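Local coordinates for hypothetical protein PA2201 (Pseudomonas aeruginosa, PDB 2FEF), which is of unknown function but is probably an immunity protein of the PoNi type, protecting the cell from a PoNe-type DNase toxin, at residues 29-34 with 254-259; 81-86 with 105-110; 140-145 with 174-179; 208-213 with 265-270; 231-234 with 240-243. All coordinates share one frame; numbering follows the deposited sequence.

All five contacts tie together one all-helical chain. Contact 1 joins residues 29-34, in the N-terminal part, to 254-259 near the C-terminal end, and contacts 2, 3 and 5 fall inside the long loop it closes. It touches contact 5 directly: Gly254 O lies 3.4 Å from Phe234 CZ. Contact 1 and contact 4 share helix 258-267, yet their centres are 22 Å apart. Contact 3 meets contact 4 through a salt bridge, Arg179 NH1 to Glu212 OE2, at 2.9 Å. Contact 2, the helix pair 81-86 with 105-110, is nearest the middle of the chain, about 8 Å from its centre.

Contact 1: residues 29-34 with 254-259; sequences PRRNID and GWWAME
Arg31 lays its CD over the five-membered ring of Trp255, 3.4 Å from the ring centroid and 16° off the normal, a CH-pi contact. The same CD is 3.7 Å from Trp256 CZ2, so the methylene sits in the corner formed by the two indoles. CG of Arg31 is placed between the backbone N and the carbonyl carbon (chi1 65°), and from there the chain runs extended to NE, with the guanidinium plane tilted 22° from the Trp255 ring. Next to it, Arg30 brings CB to 3.5 Å from Trp256 CH2. The contact joins the loop between helices 12-20 and 35-54 to the turn ahead of helix 258-267, linking the N-terminal and PoNi-like C-terminal family regions. Further out, Asp92 grips both sides: it forms a salt bridge with Arg31 NH2 and accepts a hydrogen bond from Trp256 NE1. Trp255 NE1 bonds to Pro278 O, and the Arg30 guanidinium reaches Asp283.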
# COMPACT_ATOMS: atom_id res chain seq x y z
N PRO B 29 3.94 -22.72 14.75
CA PRO B 29 2.60 -22.11 14.71
C PRO B 29 1.57 -22.77 15.65
O PRO B 29 1.66 -23.97 15.95
CB PRO B 29 2.18 -22.29 13.25
CG PRO B 29 3.52 -22.26 12.49
CD PRO B 29 4.39 -23.13 13.40
N ARG B 30 0.58 -21.99 16.06
CA ARG B 30 -0.49 -22.47 16.94
C ARG B 30 -1.56 -23.32 16.23
O ARG B 30 -2.34 -24.05 16.89
CB ARG B 30 -1.14 -21.29 17.68
CG ARG B 30 -0.32 -20.79 18.84
CD ARG B 30 -1.09 -19.75 19.68
NE ARG B 30 -0.26 -19.30 20.80
CZ ARG B 30 0.62 -18.30 20.74
NH1 ARG B 30 1.34 -18.03 21.82
NH2 ARG B 30 0.80 -17.61 19.60
N ARG B 31 -1.58 -23.24 14.91
CA ARG B 31 -2.47 -24.04 14.07
C ARG B 31 -1.76 -24.26 12.75
O ARG B 31 -0.72 -23.64 12.50
CB ARG B 31 -3.81 -23.32 13.85
CG ARG B 31 -3.73 -22.02 13.06
CD ARG B 31 -5.06 -21.27 13.08
NE ARG B 31 -5.02 -20.06 12.22
CZ ARG B 31 -5.31 -20.03 10.93
NH1 ARG B 31 -5.71 -21.12 10.28
NH2 ARG B 31 -5.20 -18.86 10.27
N ASN B 32 -2.31 -25.13 11.90
CA ASN B 32 -1.73 -25.41 10.59
C ASN B 32 -1.85 -24.19 9.69
O ASN B 32 -2.96 -23.73 9.40
CB ASN B 32 -2.40 -26.62 9.90
CG ASN B 32 -1.75 -26.96 8.56
OD1 ASN B 32 -0.56 -27.21 8.48
ND2 ASN B 32 -2.55 -26.95 7.49
N ILE B 33 -0.72 -23.65 9.27
CA ILE B 33 -0.74 -22.47 8.38
C ILE B 33 0.25 -22.71 7.26
O ILE B 33 1.10 -23.60 7.35
CB ILE B 33 -0.40 -21.17 9.14
CG1 ILE B 33 1.02 -21.22 9.71
CG2 ILE B 33 -1.48 -20.87 10.19
CD1 ILE B 33 1.51 -19.90 10.23
N ASP B 34 0.13 -21.95 6.17
CA ASP B 34 1.16 -22.00 5.15
C ASP B 34 2.20 -20.94 5.51
O ASP B 34 1.88 -19.74 5.48
CB ASP B 34 0.55 -21.72 3.78
CG ASP B 34 1.59 -21.80 2.68
OD1 ASP B 34 2.47 -20.91 2.61
OD2 ASP B 34 1.53 -22.78 1.91
N GLY B 254 -10.56 -14.40 13.86
CA GLY B 254 -10.17 -15.57 13.06
C GLY B 254 -10.55 -16.91 13.68
O GLY B 254 -11.72 -17.14 14.05
N TRP B 255 -9.55 -17.77 13.80
CA TRP B 255 -9.69 -19.15 14.27
C TRP B 255 -9.97 -19.27 15.77
O TRP B 255 -10.44 -20.30 16.24
CB TRP B 255 -8.35 -19.82 13.95
CG TRP B 255 -8.16 -21.27 14.26
CD1 TRP B 255 -7.53 -21.81 15.33
CD2 TRP B 255 -8.55 -22.35 13.43
NE1 TRP B 255 -7.49 -23.17 15.23
CE2 TRP B 255 -8.10 -23.54 14.05
CE3 TRP B 255 -9.20 -22.44 12.19
CZ2 TRP B 255 -8.33 -24.80 13.50
CZ3 TRP B 255 -9.42 -23.70 11.64
CH2 TRP B 255 -8.98 -24.86 12.29
N TRP B 256 -9.64 -18.23 16.53
CA TRP B 256 -9.41 -18.39 17.97
C TRP B 256 -10.61 -18.12 18.85
O TRP B 256 -11.22 -17.08 18.78
CB TRP B 256 -8.23 -17.49 18.40
CG TRP B 256 -7.02 -17.88 17.60
CD1 TRP B 256 -6.43 -17.17 16.60
CD2 TRP B 256 -6.33 -19.12 17.70
NE1 TRP B 256 -5.40 -17.90 16.06
CE2 TRP B 256 -5.30 -19.09 16.73
CE3 TRP B 256 -6.48 -20.25 18.52
CZ2 TRP B 256 -4.42 -20.15 16.55
CZ3 TRP B 256 -5.60 -21.31 18.34
CH2 TRP B 256 -4.58 -21.26 17.36
N ALA B 257 -10.89 -19.08 19.74
CA ALA B 257 -11.87 -18.86 20.80
C ALA B 257 -11.26 -18.00 21.89
O ALA B 257 -11.01 -18.48 23.00
CB ALA B 257 -12.33 -20.23 21.40
N MSE B 258 -11.07 -16.73 21.58
CA MSE B 258 -10.44 -15.75 22.48
C MSE B 258 -11.30 -15.50 23.69
O MSE B 258 -10.78 -15.25 24.77
CB MSE B 258 -10.38 -14.40 21.74
CG MSE B 258 -9.42 -14.46 20.67
SE MSE B 258 -9.36 -12.67 19.85
CE MSE B 258 -7.97 -13.20 18.63
N GLU B 259 -12.62 -15.54 23.49
CA GLU B 259 -13.55 -15.32 24.59
C GLU B 259 -13.46 -16.44 25.65
O GLU B 259 -13.34 -16.16 26.84
CB GLU B 259 -14.99 -15.09 24.10
CG GLU B 259 -15.87 -16.27 23.61
CD GLU B 259 -15.39 -16.95 22.35
OE1 GLU B 259 -14.24 -17.43 22.33
OE2 GLU B 259 -16.19 -17.12 21.40

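Contact 2: residues 81-86 with 105-110; sequences ENASTL and LETAAL
Thr107 faces Ala83 and Ser84 where helices 66-93 and 97-127 run side by side as an antiparallel helical hairpin, their axes over these residues 8.7 Å apart and 160° between directions. Small side chains at the interface suit so close an approach: the CA atoms of Ala83 and Thr107 are only 5.1 Å apart. Thr107 divides its two branches between Ala83 and Ser84. Its CG2, anti to the backbone N, is directed at Ser84 and meets OG at 3.3 Å, while OG1 lies 3.4 Å from Ala83 O and 3.8 Å from Ala83 CB. Ala83 CB in turn touches Leu110 CD1, one helical turn beyond Thr107, at 3.8 Å, which gives the apolar part of the contact. Both hydroxyls have hydrogen-bond partners beyond the two segments. Thr107 OG1 bonds to Ile103 O in its own helix, and Ser84 OG pairs with Trp111 NE1 on the partner helix. On another side of helix 66-93, Glu81 makes salt bridges to Arg54 and Arg59 of the second subunit. Thr107 CG2 also lies 3.6 Å from Ser84 N.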
# COMPACT_ATOMS: atom_id res chain seq x y z
N GLU B 81 -6.85 -0.99 12.87
CA GLU B 81 -7.29 -2.32 12.35
C GLU B 81 -6.10 -3.16 11.87
O GLU B 81 -6.05 -4.35 12.10
CB GLU B 81 -8.29 -2.17 11.18
CG GLU B 81 -9.65 -1.54 11.55
CD GLU B 81 -10.71 -1.64 10.43
OE1 GLU B 81 -10.53 -2.39 9.44
OE2 GLU B 81 -11.73 -0.95 10.56
N ASN B 82 -5.17 -2.53 11.17
CA ASN B 82 -3.99 -3.25 10.68
C ASN B 82 -3.14 -3.78 11.83
O ASN B 82 -2.54 -4.88 11.73
CB ASN B 82 -3.12 -2.33 9.80
CG ASN B 82 -3.81 -1.90 8.49
OD1 ASN B 82 -4.80 -2.51 8.01
ND2 ASN B 82 -3.28 -0.83 7.91
N ALA B 83 -3.06 -3.01 12.91
CA ALA B 83 -2.36 -3.50 14.11
C ALA B 83 -3.11 -4.66 14.75
O ALA B 83 -2.49 -5.60 15.22
CB ALA B 83 -2.12 -2.37 15.16
N SER B 84 -4.43 -4.61 14.78
CA SER B 84 -5.21 -5.79 15.23
C SER B 84 -4.95 -7.05 14.35
O SER B 84 -4.87 -8.15 14.88
CB SER B 84 -6.72 -5.47 15.25
OG SER B 84 -7.02 -4.67 16.39
N THR B 85 -4.87 -6.87 13.03
CA THR B 85 -4.59 -8.00 12.12
C THR B 85 -3.18 -8.48 12.34
O THR B 85 -2.94 -9.67 12.40
CB THR B 85 -4.88 -7.63 10.65
OG1 THR B 85 -6.17 -7.02 10.58
CG2 THR B 85 -4.85 -8.87 9.78
N LEU B 86 -2.24 -7.57 12.54
CA LEU B 86 -0.87 -7.99 12.87
C LEU B 86 -0.87 -8.87 14.11
O LEU B 86 -0.21 -9.91 14.14
CB LEU B 86 0.02 -6.75 13.10
CG LEU B 86 1.52 -7.10 13.05
CD1 LEU B 86 2.03 -7.33 11.63
CD2 LEU B 86 2.36 -5.99 13.74
N LEU B 105 0.20 -3.90 23.15
CA LEU B 105 0.28 -2.56 23.77
C LEU B 105 0.10 -1.48 22.72
O LEU B 105 -0.56 -0.47 22.99
CB LEU B 105 1.59 -2.35 24.52
CG LEU B 105 1.79 -3.19 25.78
CD1 LEU B 105 3.05 -2.71 26.47
CD2 LEU B 105 0.59 -3.15 26.74
N GLU B 106 0.65 -1.70 21.52
CA GLU B 106 0.54 -0.70 20.44
C GLU B 106 -0.77 -0.77 19.71
O GLU B 106 -1.29 0.26 19.23
CB GLU B 106 1.69 -0.82 19.45
CG GLU B 106 3.05 -0.50 20.08
CD GLU B 106 3.06 0.89 20.67
OE1 GLU B 106 2.45 1.80 20.05
OE2 GLU B 106 3.67 1.09 21.73
N THR B 107 -1.31 -1.98 19.59
CA THR B 107 -2.64 -2.15 19.01
C THR B 107 -3.66 -1.37 19.86
O THR B 107 -4.44 -0.55 19.34
CB THR B 107 -3.04 -3.61 18.97
OG1 THR B 107 -2.00 -4.38 18.34
CG2 THR B 107 -4.40 -3.79 18.26
N ALA B 108 -3.64 -1.62 21.17
CA ALA B 108 -4.50 -0.88 22.10
C ALA B 108 -4.25 0.64 22.04
O ALA B 108 -5.21 1.43 22.01
CB ALA B 108 -4.30 -1.41 23.52
N ALA B 109 -2.98 1.06 21.98
CA ALA B 109 -2.65 2.50 21.92
C ALA B 109 -3.17 3.10 20.63
O ALA B 109 -3.69 4.19 20.65
CB ALA B 109 -1.16 2.70 21.98
N LEU B 110 -3.03 2.41 19.51
CA LEU B 110 -3.49 2.98 18.26
C LEU B 110 -5.01 3.13 18.24
O LEU B 110 -5.51 4.14 17.74
CB LEU B 110 -2.99 2.20 17.04
CG LEU B 110 -1.50 2.38 16.72
CD1 LEU B 110 -1.11 1.23 15.77
CD2 LEU B 110 -1.19 3.81 16.16

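Contact 3: residues 140-145 with 174-179; sequences APRTGQ and QFDTDR
Asp176 OD1 takes the Arg142 NE-H at 2.9 Å on its syn lone pair, the core of a salt bridge between the two loops. The bond is somewhat bent, 148° at the hydrogen, and OD1 stands 18° out of the guanidinium plane. NH2 of Arg142 adds a weak second bond to the same OD1, at 3.3 Å, so one oxygen receives two donors along one edge of the guanidinium, whose plane is only 26° from that of the carboxylate. The other oxygen works through water: the water donates to Asp176 OD2 and accepts from the backbone N of Arg142 at 2.8 Å. Asp176 therefore holds both the main chain and the side chain of Arg142. Its CG is anti to the backbone N, which carries the carboxylate across to the arginine. Beside this, the Pro141 ring packs on the Asp176 carbonyl, with CG 3.3 Å from O; that buried oxygen finds no hydrogen-bond partner in the model. Arg142 sits in a type I turn from Ala140 to Thr143, closed by Thr143 N and braced by Thr143 OG1, both donating to Ala140 O. Arg142 NH1 also forms a salt bridge with Glu197. The contact joins the loop leading into helix 146-158 to the link between helices 165-172 and 179-189, and Pro141 also rests on Leu181 of helix 179-189.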
# COMPACT_ATOMS: atom_id res chain seq x y z
N ALA B 140 -17.72 0.43 17.02
CA ALA B 140 -19.16 0.26 17.26
C ALA B 140 -19.47 -1.23 17.33
O ALA B 140 -19.61 -1.87 16.28
CB ALA B 140 -19.96 0.89 16.15
N PRO B 141 -19.54 -1.78 18.56
CA PRO B 141 -19.63 -3.24 18.72
C PRO B 141 -20.96 -3.81 18.25
O PRO B 141 -21.04 -4.98 17.97
CB PRO B 141 -19.48 -3.42 20.23
CG PRO B 141 -18.73 -2.24 20.67
CD PRO B 141 -19.45 -1.13 19.88
N ARG B 142 -22.00 -2.98 18.13
CA ARG B 142 -23.30 -3.49 17.63
C ARG B 142 -23.24 -3.89 16.16
O ARG B 142 -24.10 -4.66 15.67
CB ARG B 142 -24.42 -2.46 17.88
CG ARG B 142 -24.89 -2.46 19.32
CD ARG B 142 -25.81 -1.23 19.60
NE ARG B 142 -25.97 -1.04 21.04
CZ ARG B 142 -26.88 -1.67 21.78
NH1 ARG B 142 -27.73 -2.51 21.22
NH2 ARG B 142 -26.93 -1.45 23.09
N THR B 143 -22.25 -3.35 15.45
CA THR B 143 -22.03 -3.65 14.04
C THR B 143 -21.06 -4.82 13.82
O THR B 143 -20.63 -5.47 14.77
CB THR B 143 -21.46 -2.46 13.34
OG1 THR B 143 -20.12 -2.24 13.79
CG2 THR B 143 -22.31 -1.20 13.65
N GLY B 144 -20.67 -5.04 12.57
CA GLY B 144 -19.65 -6.03 12.21
C GLY B 144 -18.27 -5.78 12.79
O GLY B 144 -17.39 -6.61 12.62
N GLN B 145 -18.08 -4.63 13.45
CA GLN B 145 -16.79 -4.30 14.06
C GLN B 145 -16.54 -5.08 15.33
O GLN B 145 -15.41 -5.07 15.83
CB GLN B 145 -16.70 -2.82 14.42
CG GLN B 145 -16.32 -1.90 13.27
CD GLN B 145 -16.15 -0.45 13.71
OE1 GLN B 145 -17.11 0.20 14.10
NE2 GLN B 145 -14.91 0.05 13.65
N GLN B 174 -17.13 3.74 24.01
CA GLN B 174 -18.09 4.64 24.67
C GLN B 174 -19.10 3.84 25.49
O GLN B 174 -20.31 4.12 25.48
CB GLN B 174 -18.79 5.56 23.65
CG GLN B 174 -17.82 6.42 22.85
CD GLN B 174 -18.52 7.44 21.93
OE1 GLN B 174 -19.75 7.54 21.90
NE2 GLN B 174 -17.73 8.18 21.18
N PHE B 175 -18.58 2.83 26.20
CA PHE B 175 -19.37 1.97 27.06
C PHE B 175 -20.53 1.25 26.38
O PHE B 175 -21.44 0.77 27.05
CB PHE B 175 -19.84 2.71 28.34
CG PHE B 175 -18.78 2.78 29.41
CD1 PHE B 175 -18.56 1.70 30.27
CD2 PHE B 175 -18.03 3.92 29.57
CE1 PHE B 175 -17.60 1.78 31.27
CE2 PHE B 175 -17.06 4.01 30.57
CZ PHE B 175 -16.83 2.94 31.40
N ASP B 176 -20.49 1.13 25.06
CA ASP B 176 -21.54 0.41 24.32
C ASP B 176 -21.12 -1.07 24.24
O ASP B 176 -20.74 -1.57 23.19
CB ASP B 176 -21.74 1.04 22.93
CG ASP B 176 -23.03 0.55 22.21
OD1 ASP B 176 -23.90 -0.09 22.83
OD2 ASP B 176 -23.15 0.82 21.00
N THR B 177 -21.22 -1.75 25.37
CA THR B 177 -20.77 -3.11 25.52
C THR B 177 -21.99 -3.99 25.75
O THR B 177 -23.02 -3.51 26.28
CB THR B 177 -19.83 -3.22 26.74
OG1 THR B 177 -20.44 -2.57 27.86
CG2 THR B 177 -18.49 -2.56 26.45
N ASP B 178 -21.89 -5.27 25.35
CA ASP B 178 -22.92 -6.27 25.62
C ASP B 178 -22.50 -7.25 26.71
O ASP B 178 -21.49 -7.02 27.38
CB ASP B 178 -23.34 -6.98 24.31
CG ASP B 178 -22.31 -7.99 23.81
OD1 ASP B 178 -21.10 -7.92 24.18
OD2 ASP B 178 -22.70 -8.85 22.98
N ARG B 179 -23.24 -8.34 26.90
CA ARG B 179 -23.01 -9.21 28.05
C ARG B 179 -21.58 -9.77 28.06
O ARG B 179 -20.88 -9.66 29.07
CB ARG B 179 -24.02 -10.35 28.09
CG ARG B 179 -23.82 -11.30 29.31
CD ARG B 179 -24.98 -12.25 29.47
NE ARG B 179 -26.14 -11.61 30.07
CZ ARG B 179 -27.31 -12.22 30.30
NH1 ARG B 179 -27.46 -13.49 29.94
NH2 ARG B 179 -28.31 -11.56 30.87
O HOH W 1 -22.29 -0.18 18.41

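Contact 4: residues 208-213 with 265-270; sequences RAFFEE and VLYGWD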
# COMPACT_ATOMS: atom_id res chain seq x y z
N ARG B 208 -25.22 -18.23 26.77
CA ARG B 208 -26.33 -17.95 27.70
C ARG B 208 -26.39 -18.89 28.88
O ARG B 208 -26.56 -18.44 30.00
CB ARG B 208 -27.68 -17.92 26.96
CG ARG B 208 -28.90 -17.66 27.84
CD ARG B 208 -30.05 -17.10 27.01
NE ARG B 208 -31.36 -17.41 27.58
CZ ARG B 208 -32.47 -16.70 27.38
NH1 ARG B 208 -32.46 -15.59 26.63
NH2 ARG B 208 -33.61 -17.09 27.95
N ALA B 209 -26.22 -20.19 28.64
CA ALA B 209 -26.20 -21.19 29.71
C ALA B 209 -25.07 -20.93 30.70
O ALA B 209 -25.27 -21.00 31.91
CB ALA B 209 -26.08 -22.59 29.14
N PHE B 210 -23.88 -20.62 30.17
CA PHE B 210 -22.71 -20.37 31.01
C PHE B 210 -22.90 -19.12 31.89
O PHE B 210 -22.56 -19.11 33.08
CB PHE B 210 -21.45 -20.26 30.14
CG PHE B 210 -20.26 -19.71 30.88
CD1 PHE B 210 -19.47 -20.55 31.65
CD2 PHE B 210 -19.94 -18.36 30.81
CE1 PHE B 210 -18.38 -20.05 32.33
CE2 PHE B 210 -18.84 -17.86 31.50
CZ PHE B 210 -18.06 -18.71 32.26
N PHE B 211 -23.43 -18.05 31.30
CA PHE B 211 -23.61 -16.80 32.03
C PHE B 211 -24.68 -16.89 33.12
O PHE B 211 -24.51 -16.32 34.22
CB PHE B 211 -23.96 -15.68 31.05
CG PHE B 211 -22.80 -15.24 30.18
CD1 PHE B 211 -23.01 -14.91 28.84
CD2 PHE B 211 -21.52 -15.13 30.71
CE1 PHE B 211 -21.96 -14.47 28.04
CE2 PHE B 211 -20.45 -14.70 29.91
CZ PHE B 211 -20.67 -14.38 28.58
N GLU B 212 -25.76 -17.60 32.82
CA GLU B 212 -26.98 -17.58 33.65
C GLU B 212 -27.09 -18.77 34.60
O GLU B 212 -27.55 -18.62 35.74
CB GLU B 212 -28.22 -17.50 32.77
CG GLU B 212 -28.31 -16.22 31.93
CD GLU B 212 -29.58 -16.12 31.10
OE1 GLU B 212 -30.38 -17.08 31.10
OE2 GLU B 212 -29.79 -15.07 30.45
N GLU B 213 -26.68 -19.94 34.13
CA GLU B 213 -26.85 -21.20 34.88
C GLU B 213 -25.52 -21.79 35.38
O GLU B 213 -25.52 -22.74 36.16
CB GLU B 213 -27.59 -22.24 34.02
CG GLU B 213 -28.93 -21.79 33.42
N VAL B 265 -8.85 -17.35 32.20
CA VAL B 265 -7.99 -16.51 33.03
C VAL B 265 -8.82 -15.83 34.12
O VAL B 265 -8.44 -15.81 35.29
CB VAL B 265 -7.24 -15.45 32.18
CG1 VAL B 265 -6.42 -14.49 33.08
CG2 VAL B 265 -6.32 -16.16 31.14
N LEU B 266 -9.96 -15.27 33.71
CA LEU B 266 -10.85 -14.53 34.62
C LEU B 266 -11.46 -15.38 35.73
O LEU B 266 -11.57 -14.93 36.89
CB LEU B 266 -11.94 -13.85 33.81
CG LEU B 266 -11.46 -12.75 32.86
CD1 LEU B 266 -12.62 -12.27 31.97
CD2 LEU B 266 -10.78 -11.59 33.61
N TYR B 267 -11.85 -16.61 35.39
CA TYR B 267 -12.49 -17.53 36.36
C TYR B 267 -11.53 -18.44 37.10
O TYR B 267 -11.87 -18.91 38.18
CB TYR B 267 -13.56 -18.39 35.70
CG TYR B 267 -14.87 -17.69 35.52
CD1 TYR B 267 -15.07 -16.79 34.49
CD2 TYR B 267 -15.93 -17.93 36.39
CE1 TYR B 267 -16.28 -16.15 34.31
CE2 TYR B 267 -17.16 -17.29 36.22
CZ TYR B 267 -17.33 -16.41 35.18
OH TYR B 267 -18.53 -15.76 35.00
N GLY B 268 -10.35 -18.69 36.56
CA GLY B 268 -9.33 -19.44 37.31
C GLY B 268 -9.55 -20.94 37.41
O GLY B 268 -8.83 -21.65 38.13
N TRP B 269 -10.52 -21.44 36.66
CA TRP B 269 -10.88 -22.84 36.74
C TRP B 269 -9.87 -23.78 36.06
O TRP B 269 -9.00 -23.33 35.31
CB TRP B 269 -12.26 -23.04 36.14
CG TRP B 269 -12.39 -22.59 34.70
CD1 TRP B 269 -11.42 -22.57 33.72
CD2 TRP B 269 -13.58 -22.16 34.08
NE1 TRP B 269 -11.95 -22.16 32.54
CE2 TRP B 269 -13.28 -21.88 32.73
CE3 TRP B 269 -14.89 -21.95 34.54
CZ2 TRP B 269 -14.22 -21.41 31.84
CZ3 TRP B 269 -15.83 -21.50 33.66
CH2 TRP B 269 -15.50 -21.23 32.32
N ASP B 270 -10.01 -25.08 36.35
CA ASP B 270 -9.24 -26.12 35.67
C ASP B 270 -9.79 -26.29 34.26
O ASP B 270 -10.89 -26.81 34.08
CB ASP B 270 -9.32 -27.44 36.45
CG ASP B 270 -8.44 -28.54 35.86
OD1 ASP B 270 -7.95 -28.40 34.73
OD2 ASP B 270 -8.27 -29.57 36.53
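Phe210, Tyr267 and Trp269 make an aromatic cluster, and two kinds of ring contact hold it. The first is a T-shaped, edge-to-face pair: the edge of Phe210 is directed at the face of Tyr267, with centroids 5.3 Å apart and planes at 65°. The atom at the front is Phe210 CZ, which stands 3.7 Å above the tyrosine plane, displaced toward the rim, and is likewise 3.7 Å from Tyr267 CE1. The second pair, Phe210 with Trp269, meets rim to rim, neither ring over the other's face, the Phe210 and indole six-membered rings having centroids 5.5 Å apart and planes at 77°. The closest carbons of that pair are modelled too near one another, so its detailed spacing is doubtful. Apolar packing within the second segment completes the cluster, as Tyr267 CB sits over one face of the Trp269 indole, 3.9 Å above its plane. Phe210 CG is anti to the backbone N (chi1 168°), carrying the ring out from its helix toward the other two aromatics. Gly268, with positive phi, ends helix 258-267 between Tyr267 and Trp269 and turns the chain there. Around the cluster, Ala221 and Leu222 touch Phe210, and Leu222 also reaches Trp269. The contact thus joins short helix 208-213 to the C-terminal end of helix 258-267, with Tyr183 of helix 179-189 touching Tyr267 and meeting the ring of Phe211.

Contact 5: residues 231-234 with 240-243; sequences REFF and AQKK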
# COMPACT_ATOMS: atom_id res chain seq x y z
N ARG B 231 -15.14 -25.72 16.30
CA ARG B 231 -14.69 -26.88 15.57
C ARG B 231 -15.65 -27.26 14.43
O ARG B 231 -15.19 -27.44 13.31
CB ARG B 231 -14.39 -28.08 16.49
CG ARG B 231 -13.75 -29.25 15.72
CD ARG B 231 -13.29 -30.36 16.62
NE ARG B 231 -13.44 -31.66 15.95
CZ ARG B 231 -13.67 -32.82 16.56
NH1 ARG B 231 -13.79 -32.90 17.89
NH2 ARG B 231 -13.80 -33.92 15.83
N GLU B 232 -16.95 -27.35 14.73
CA GLU B 232 -17.95 -27.72 13.72
C GLU B 232 -18.19 -26.63 12.67
O GLU B 232 -18.55 -26.91 11.51
CB GLU B 232 -19.26 -28.14 14.39
CG GLU B 232 -19.10 -29.51 15.06
CD GLU B 232 -20.29 -29.92 15.94
OE1 GLU B 232 -21.30 -29.19 16.04
OE2 GLU B 232 -20.21 -31.02 16.53
N PHE B 233 -17.99 -25.38 13.07
CA PHE B 233 -18.11 -24.27 12.14
C PHE B 233 -16.96 -24.31 11.12
O PHE B 233 -17.20 -24.25 9.91
CB PHE B 233 -18.07 -22.93 12.89
CG PHE B 233 -18.10 -21.74 11.97
CD1 PHE B 233 -19.24 -21.47 11.22
CD2 PHE B 233 -16.99 -20.94 11.80
CE1 PHE B 233 -19.27 -20.40 10.33
CE2 PHE B 233 -17.00 -19.86 10.91
CZ PHE B 233 -18.16 -19.58 10.19
N PHE B 234 -15.73 -24.45 11.60
CA PHE B 234 -14.58 -24.35 10.70
C PHE B 234 -14.38 -25.66 9.92
O PHE B 234 -13.59 -25.71 8.98
CB PHE B 234 -13.32 -23.88 11.45
CG PHE B 234 -13.34 -22.41 11.81
CD1 PHE B 234 -13.29 -21.44 10.80
CD2 PHE B 234 -13.43 -22.00 13.15
CE1 PHE B 234 -13.33 -20.05 11.14
CE2 PHE B 234 -13.47 -20.68 13.50
CZ PHE B 234 -13.42 -19.66 12.50
N ALA B 240 -20.03 -22.77 2.62
CA ALA B 240 -21.05 -23.05 3.63
C ALA B 240 -20.93 -22.13 4.85
O ALA B 240 -21.93 -21.64 5.37
CB ALA B 240 -20.99 -24.50 4.05
N GLN B 241 -19.70 -21.87 5.29
CA GLN B 241 -19.47 -20.96 6.42
C GLN B 241 -20.13 -19.60 6.16
O GLN B 241 -20.78 -19.01 7.05
CB GLN B 241 -17.98 -20.77 6.64
CG GLN B 241 -17.26 -22.02 7.21
CD GLN B 241 -15.76 -21.80 7.42
OE1 GLN B 241 -15.32 -20.68 7.63
NE2 GLN B 241 -14.99 -22.88 7.36
N LYS B 242 -19.97 -19.12 4.93
CA LYS B 242 -20.46 -17.81 4.56
C LYS B 242 -21.98 -17.71 4.45
O LYS B 242 -22.54 -16.64 4.67
CB LYS B 242 -19.70 -17.29 3.33
CG LYS B 242 -18.31 -16.78 3.75
CD LYS B 242 -17.24 -17.10 2.70
CE LYS B 242 -15.86 -17.35 3.32
NZ LYS B 242 -15.80 -18.50 4.31
N LYS B 243 -22.64 -18.84 4.17
CA LYS B 243 -24.10 -18.94 4.19
C LYS B 243 -24.73 -18.98 5.61
O LYS B 243 -25.93 -18.70 5.74
CB LYS B 243 -24.58 -20.14 3.36
CG LYS B 243 -24.42 -19.99 1.85
CD LYS B 243 -25.09 -18.70 1.39
CE LYS B 243 -24.94 -18.45 -0.07
NZ LYS B 243 -25.37 -17.04 -0.28
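Gln241 meets both Phe233 and Phe234 and carries the whole contact from the second segment. It follows Ala240 in helix 238-243 and reaches across with its whole side chain: CB lies 3.7 Å from Phe233 CZ, and CG stands over one face of the Phe233 ring in a CH-pi contact, 4.2 Å from the centroid and 20° off the normal. CG is also 3.5 Å from the Phe233 carbonyl O. Beyond CG the chain is fully extended (chi2 180°), which takes the amide on to Phe234, where OE1 is 3.8 Å from CD1 and the amide plane stands 87° from the ring. NE2 bonds to Leu236 O in the connecting turn, which limits rotation of the amide. The two phenylalanines also pack on each other, Phe233 CD2 lying 3.6 Å over the centre of the Phe234 ring. The contact packs two successive helices, 223-234 and 238-243, against each other across the short link between them; Arg246 makes a cation-pi contact with Phe233, and the ring of Phe234 meets those of Trp255 and His279, next to the approach to helix 258-267.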